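Local atomic coordinates of G protein alpha subunit (Entamoeba histolytica, PDB entry 4FID), a protein that binds guanine nucleotides and probably hydrolyses GTP and relays signals from membrane receptors as the alpha subunit of a heterotrimeric G protein. Residues S193-L201 against K244-I253. Sequence-based numbering, arbitrary orientation.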
ATOM      1  N   SER A 193      -0.674   2.812  -6.563  1.00 25.34           N
ATOM      2  CA  SER A 193      -1.974   2.633  -5.970  1.00 28.53           C
ATOM      3  C   SER A 193      -3.018   2.968  -7.010  1.00 30.24           C
ATOM      4  O   SER A 193      -3.008   4.055  -7.577  1.00 25.54           O
ATOM      5  CB  SER A 193      -2.115   3.582  -4.781  1.00 30.73           C
ATOM      6  OG  SER A 193      -3.343   3.378  -4.107  1.00 35.25           O
ATOM      7  N   LEU A 194      -3.932   2.038  -7.256  1.00 35.59           N
ATOM      8  CA  LEU A 194      -5.012   2.310  -8.190  1.00 33.69           C
ATOM      9  C   LEU A 194      -6.005   3.274  -7.566  1.00 32.28           C
ATOM     10  O   LEU A 194      -6.662   4.042  -8.268  1.00 33.78           O
ATOM     11  CB  LEU A 194      -5.717   1.019  -8.601  1.00 32.56           C
ATOM     12  CG  LEU A 194      -5.031   0.207  -9.705  1.00 30.97           C
ATOM     13  CD1 LEU A 194      -5.670  -1.163  -9.835  1.00 27.79           C
ATOM     14  CD2 LEU A 194      -5.128   0.978 -11.003  1.00 33.27           C
ATOM     15  N   ALA A 195      -6.117   3.245  -6.244  1.00 28.69           N
ATOM     16  CA  ALA A 195      -7.178   4.016  -5.610  1.00 36.80           C
ATOM     17  C   ALA A 195      -6.877   5.521  -5.507  1.00 39.49           C
ATOM     18  O   ALA A 195      -7.685   6.277  -4.976  1.00 42.63           O
ATOM     19  CB  ALA A 195      -7.542   3.424  -4.255  1.00 35.94           C
ATOM     20  N   GLU A 196      -5.732   5.950  -6.035  1.00 36.57           N
ATOM     21  CA  GLU A 196      -5.323   7.347  -5.957  1.00 34.81           C
ATOM     22  C   GLU A 196      -5.726   8.146  -7.191  1.00 38.19           C
ATOM     23  O   GLU A 196      -5.343   9.310  -7.319  1.00 47.94           O
ATOM     24  CB  GLU A 196      -3.804   7.466  -5.740  1.00 45.14           C
ATOM     25  CG  GLU A 196      -2.976   7.144  -6.999  1.00 61.69           C
ATOM     26  CD  GLU A 196      -1.450   7.317  -6.831  1.00 71.98           C
ATOM     27  OE1 GLU A 196      -0.939   7.375  -5.683  1.00 76.22           O
ATOM     28  OE2 GLU A 196      -0.760   7.378  -7.873  1.00 70.24           O
ATOM     29  N   TYR A 197      -6.488   7.540  -8.098  1.00 34.32           N
ATOM     30  CA  TYR A 197      -6.863   8.229  -9.342  1.00 38.76           C
ATOM     31  C   TYR A 197      -7.583   9.572  -9.136  1.00 41.23           C
ATOM     32  O   TYR A 197      -7.587  10.407 -10.025  1.00 44.79           O
ATOM     33  CB  TYR A 197      -7.705   7.328 -10.251  1.00 36.44           C
ATOM     34  CG  TYR A 197      -9.043   6.975  -9.664  1.00 37.07           C
ATOM     35  CD1 TYR A 197     -10.148   7.795  -9.855  1.00 36.28           C
ATOM     36  CD2 TYR A 197      -9.201   5.822  -8.900  1.00 37.61           C
ATOM     37  CE1 TYR A 197     -11.378   7.476  -9.307  1.00 33.97           C
ATOM     38  CE2 TYR A 197     -10.425   5.492  -8.352  1.00 36.72           C
ATOM     39  CZ  TYR A 197     -11.505   6.322  -8.565  1.00 37.35           C
ATOM     40  OH  TYR A 197     -12.711   5.982  -8.024  1.00 37.92           O
ATOM     41  N   ASP A 198      -8.178   9.793  -7.969  1.00 41.55           N
ATOM     42  CA  ASP A 198      -8.930  11.026  -7.738  1.00 40.94           C
ATOM     43  C   ASP A 198      -8.297  11.985  -6.739  1.00 38.41           C
ATOM     44  O   ASP A 198      -8.963  12.909  -6.293  1.00 38.70           O
ATOM     45  CB  ASP A 198     -10.331  10.703  -7.225  1.00 46.56           C
ATOM     46  CG  ASP A 198     -10.316  10.190  -5.805  1.00 50.72           C
ATOM     47  OD1 ASP A 198     -11.294  10.436  -5.070  1.00 53.40           O
ATOM     48  OD2 ASP A 198      -9.312   9.548  -5.425  1.00 50.38           O
HETATM   49  N   MSE A 199      -7.033  11.781  -6.380  1.00 35.59           N
HETATM   50  CA  MSE A 199      -6.423  12.598  -5.342  1.00 42.05           C
HETATM   51  C   MSE A 199      -5.495  13.704  -5.855  1.00 55.90           C
HETATM   52  O   MSE A 199      -4.633  13.463  -6.696  1.00 59.97           O
HETATM   53  CB  MSE A 199      -5.699  11.701  -4.351  1.00 47.05           C
HETATM   54  CG  MSE A 199      -6.607  10.628  -3.764  1.00 50.73           C
HETATM   55 SE   MSE A 199      -5.753   9.459  -2.451  1.00 93.67          SE
HETATM   56  CE  MSE A 199      -5.080  10.822  -1.228  1.00391.59           C
ATOM     57  N   LYS A 200      -5.678  14.918  -5.334  1.00 65.07           N
ATOM     58  CA  LYS A 200      -4.911  16.084  -5.781  1.00 67.00           C
ATOM     59  C   LYS A 200      -3.671  16.305  -4.925  1.00 70.65           C
ATOM     60  O   LYS A 200      -3.364  15.487  -4.058  1.00 73.71           O
ATOM     61  CB  LYS A 200      -5.784  17.339  -5.830  1.00 64.61           C
ATOM     62  CG  LYS A 200      -6.928  17.247  -6.844  1.00 69.31           C
ATOM     63  CD  LYS A 200      -6.433  17.064  -8.294  1.00 76.78           C
ATOM     64  CE  LYS A 200      -7.555  16.516  -9.206  1.00 82.25           C
ATOM     65  NZ  LYS A 200      -7.333  16.645 -10.689  1.00 79.18           N
ATOM     66  N   LEU A 201      -2.955  17.397  -5.174  1.00 73.63           N
ATOM     67  CA  LEU A 201      -1.649  17.598  -4.548  1.00 80.33           C
ATOM     68  C   LEU A 201      -1.238  19.054  -4.355  1.00 90.82           C
ATOM     69  O   LEU A 201      -1.521  19.651  -3.315  1.00 94.30           O
ATOM     70  CB  LEU A 201      -0.560  16.875  -5.346  1.00 74.34           C
ATOM     71  CG  LEU A 201      -0.076  15.527  -4.818  1.00 65.37           C
ATOM     72  CD1 LEU A 201       1.215  15.137  -5.522  1.00 60.82           C
ATOM     73  CD2 LEU A 201       0.122  15.596  -3.311  1.00 59.26           C
ATOM     74  N   LYS A 244     -14.033   1.776  -4.400  1.00 45.35           N
ATOM     75  CA  LYS A 244     -13.995   3.225  -4.543  1.00 38.48           C
ATOM     76  C   LYS A 244     -14.707   3.681  -5.807  1.00 39.10           C
ATOM     77  O   LYS A 244     -15.321   4.741  -5.831  1.00 38.14           O
ATOM     78  CB  LYS A 244     -12.565   3.709  -4.552  1.00 32.84           C
ATOM     79  CG  LYS A 244     -12.431   5.199  -4.641  1.00 28.72           C
ATOM     80  CD  LYS A 244     -11.072   5.598  -4.140  1.00 28.87           C
ATOM     81  CE  LYS A 244     -10.967   7.096  -3.952  1.00 29.37           C
ATOM     82  NZ  LYS A 244      -9.565   7.440  -3.637  1.00 28.99           N
ATOM     83  N   LEU A 245     -14.618   2.856  -6.844  1.00 35.42           N
ATOM     84  CA  LEU A 245     -15.240   3.126  -8.125  1.00 37.94           C
ATOM     85  C   LEU A 245     -16.756   3.324  -8.020  1.00 47.36           C
ATOM     86  O   LEU A 245     -17.371   3.974  -8.885  1.00 49.68           O
ATOM     87  CB  LEU A 245     -14.906   1.992  -9.102  1.00 36.30           C
ATOM     88  CG  LEU A 245     -14.135   2.348 -10.374  1.00 36.38           C
ATOM     89  CD1 LEU A 245     -13.194   3.532 -10.152  1.00 40.58           C
ATOM     90  CD2 LEU A 245     -13.374   1.131 -10.882  1.00 33.13           C
ATOM     91  N   THR A 246     -17.356   2.778  -6.964  1.00 46.07           N
ATOM     92  CA  THR A 246     -18.806   2.875  -6.782  1.00 47.60           C
ATOM     93  C   THR A 246     -19.238   4.179  -6.106  1.00 47.01           C
ATOM     94  O   THR A 246     -20.392   4.569  -6.202  1.00 50.72           O
ATOM     95  CB  THR A 246     -19.353   1.681  -5.980  1.00 53.48           C
ATOM     96  OG1 THR A 246     -18.937   1.788  -4.608  1.00 60.53           O
ATOM     97  CG2 THR A 246     -18.837   0.371  -6.562  1.00 49.83           C
ATOM     98  N   LYS A 247     -18.315   4.846  -5.419  1.00 46.39           N
ATOM     99  CA  LYS A 247     -18.590   6.154  -4.817  1.00 54.12           C
ATOM    100  C   LYS A 247     -18.012   7.317  -5.657  1.00 56.58           C
ATOM    101  O   LYS A 247     -18.595   8.395  -5.730  1.00 58.35           O
ATOM    102  CB  LYS A 247     -18.035   6.231  -3.387  1.00 59.99           C
ATOM    103  CG  LYS A 247     -18.228   4.983  -2.520  1.00 69.38           C
ATOM    104  CD  LYS A 247     -17.275   5.007  -1.303  1.00 74.17           C
ATOM    105  CE  LYS A 247     -17.324   3.732  -0.456  1.00 73.15           C
ATOM    106  NZ  LYS A 247     -16.308   3.745   0.647  1.00 72.08           N
ATOM    107  N   VAL A 248     -16.855   7.100  -6.275  1.00 51.79           N
ATOM    108  CA  VAL A 248     -16.263   8.098  -7.160  1.00 46.86           C
ATOM    109  C   VAL A 248     -16.036   7.523  -8.556  1.00 44.14           C
ATOM    110  O   VAL A 248     -14.939   7.087  -8.870  1.00 45.31           O
ATOM    111  CB  VAL A 248     -14.903   8.603  -6.627  1.00 41.67           C
ATOM    112  CG1 VAL A 248     -14.433   9.809  -7.436  1.00 34.22           C
ATOM    113  CG2 VAL A 248     -14.985   8.930  -5.146  1.00 38.96           C
ATOM    114  N   PRO A 249     -17.071   7.517  -9.402  1.00 41.99           N
ATOM    115  CA  PRO A 249     -16.909   6.907 -10.730  1.00 36.76           C
ATOM    116  C   PRO A 249     -15.742   7.502 -11.530  1.00 32.45           C
ATOM    117  O   PRO A 249     -15.475   8.707 -11.433  1.00 31.60           O
ATOM    118  CB  PRO A 249     -18.260   7.177 -11.419  1.00 36.75           C
ATOM    119  CG  PRO A 249     -18.971   8.164 -10.549  1.00 38.54           C
ATOM    120  CD  PRO A 249     -18.441   7.999  -9.168  1.00 38.87           C
ATOM    121  N   LEU A 250     -15.067   6.650 -12.303  1.00 26.71           N
ATOM    122  CA  LEU A 250     -13.864   7.019 -13.038  1.00 33.41           C
ATOM    123  C   LEU A 250     -14.111   8.149 -14.030  1.00 41.07           C
ATOM    124  O   LEU A 250     -13.201   8.936 -14.304  1.00 42.60           O
ATOM    125  CB  LEU A 250     -13.248   5.798 -13.770  1.00 28.02           C
ATOM    126  CG  LEU A 250     -11.861   5.917 -14.448  1.00 25.11           C
ATOM    127  CD1 LEU A 250     -10.806   6.623 -13.571  1.00 14.83           C
ATOM    128  CD2 LEU A 250     -11.328   4.571 -14.867  1.00 20.20           C
ATOM    129  N   ASN A 251     -15.324   8.242 -14.575  1.00 41.73           N
ATOM    130  CA  ASN A 251     -15.565   9.276 -15.582  1.00 45.24           C
ATOM    131  C   ASN A 251     -15.846  10.637 -14.982  1.00 46.26           C
ATOM    132  O   ASN A 251     -16.098  11.587 -15.718  1.00 50.88           O
ATOM    133  CB  ASN A 251     -16.651   8.898 -16.584  1.00 45.64           C
ATOM    134  CG  ASN A 251     -18.033   8.774 -15.949  1.00 47.58           C
ATOM    135  OD1 ASN A 251     -18.266   9.190 -14.812  1.00 44.45           O
ATOM    136  ND2 ASN A 251     -18.960   8.185 -16.697  1.00 48.71           N
ATOM    137  N   THR A 252     -15.800  10.734 -13.655  1.00 36.23           N
ATOM    138  CA  THR A 252     -15.830  12.041 -13.013  1.00 40.24           C
ATOM    139  C   THR A 252     -14.413  12.637 -12.979  1.00 42.53           C
ATOM    140  O   THR A 252     -14.212  13.804 -12.637  1.00 48.53           O
ATOM    141  CB  THR A 252     -16.429  11.989 -11.575  1.00 45.87           C
ATOM    142  OG1 THR A 252     -15.597  11.187 -10.737  1.00 50.10           O
ATOM    143  CG2 THR A 252     -17.835  11.403 -11.587  1.00 42.97           C
ATOM    144  N   ILE A 253     -13.436  11.818 -13.338  1.00 34.74           N
ATOM    145  CA  ILE A 253     -12.057  12.233 -13.316  1.00 33.61           C
ATOM    146  C   ILE A 253     -11.521  12.251 -14.739  1.00 35.03           C
ATOM    147  O   ILE A 253     -10.792  13.155 -15.120  1.00 35.19           O
ATOM    148  CB  ILE A 253     -11.222  11.272 -12.444  1.00 35.14           C
ATOM    149  CG1 ILE A 253     -11.828  11.176 -11.037  1.00 38.75           C
ATOM    150  CG2 ILE A 253      -9.756  11.731 -12.406  1.00 30.85           C
ATOM    151  CD1 ILE A 253     -11.712  12.480 -10.190  1.00 15.13           C
TER
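Two acceptors of the 193-201 loop converge on the ammonium group of Lys244, of helix 238-247. Lys244 NZ donates to Ala195 O at 2.6 Å, arriving nearly along the C=O axis (169°), and to Asp198 OD2 at 2.8 Å, where it meets the carboxylate on the syn side but 30° out of its plane. The second bond is also a salt bridge. The lysine spans the gap because its CG stands anti to the backbone N (chi1 -178°) and the chain beyond is extended, running past the Ala195 methyl while Asp198 reaches in from the opposite direction. The lysine backbone is occupied too: Lys244 O accepts from both Lys247 N and Val248 N.

Polarity runs the other way at Tyr197, whose hydroxyl donates a hydrogen bond to Val248 O over 2.6 Å, somewhat tilted from the carbonyl plane. Around this bond the ring is wedged among aliphatic groups. Ile253 CG1 lies at the ring edge, 4.0 Å from Tyr197 CD1, whereas Leu245 CD1 approaches Tyr197 CZ obliquely at 3.6 Å and Leu250 CD1 comes in obliquely near Tyr197 CD1. Phe241 meets the ring with its plane roughly perpendicular, and Ile270 of helix 263-275 adds a further apolar contact. Ile253 also places CD1 3.7 Å from Asp198 CB.

A type I turn from Glu196 to Met199, closed by Met199 N to Glu196 O, presents Tyr197 and Asp198 toward the same partner segment. The loop follows strand 187-193 of the Ras-like domain, and the side chain of Ala195 lies about 8 Å from the bound GDP. The chemistry therefore implies a join fixed by complementary polar ends: Lys244 supplies charge to the loop, the buried Tyr197 donates a hydroxyl hydrogen bond back, and aliphatic side chains of 244-253 pack about its ring.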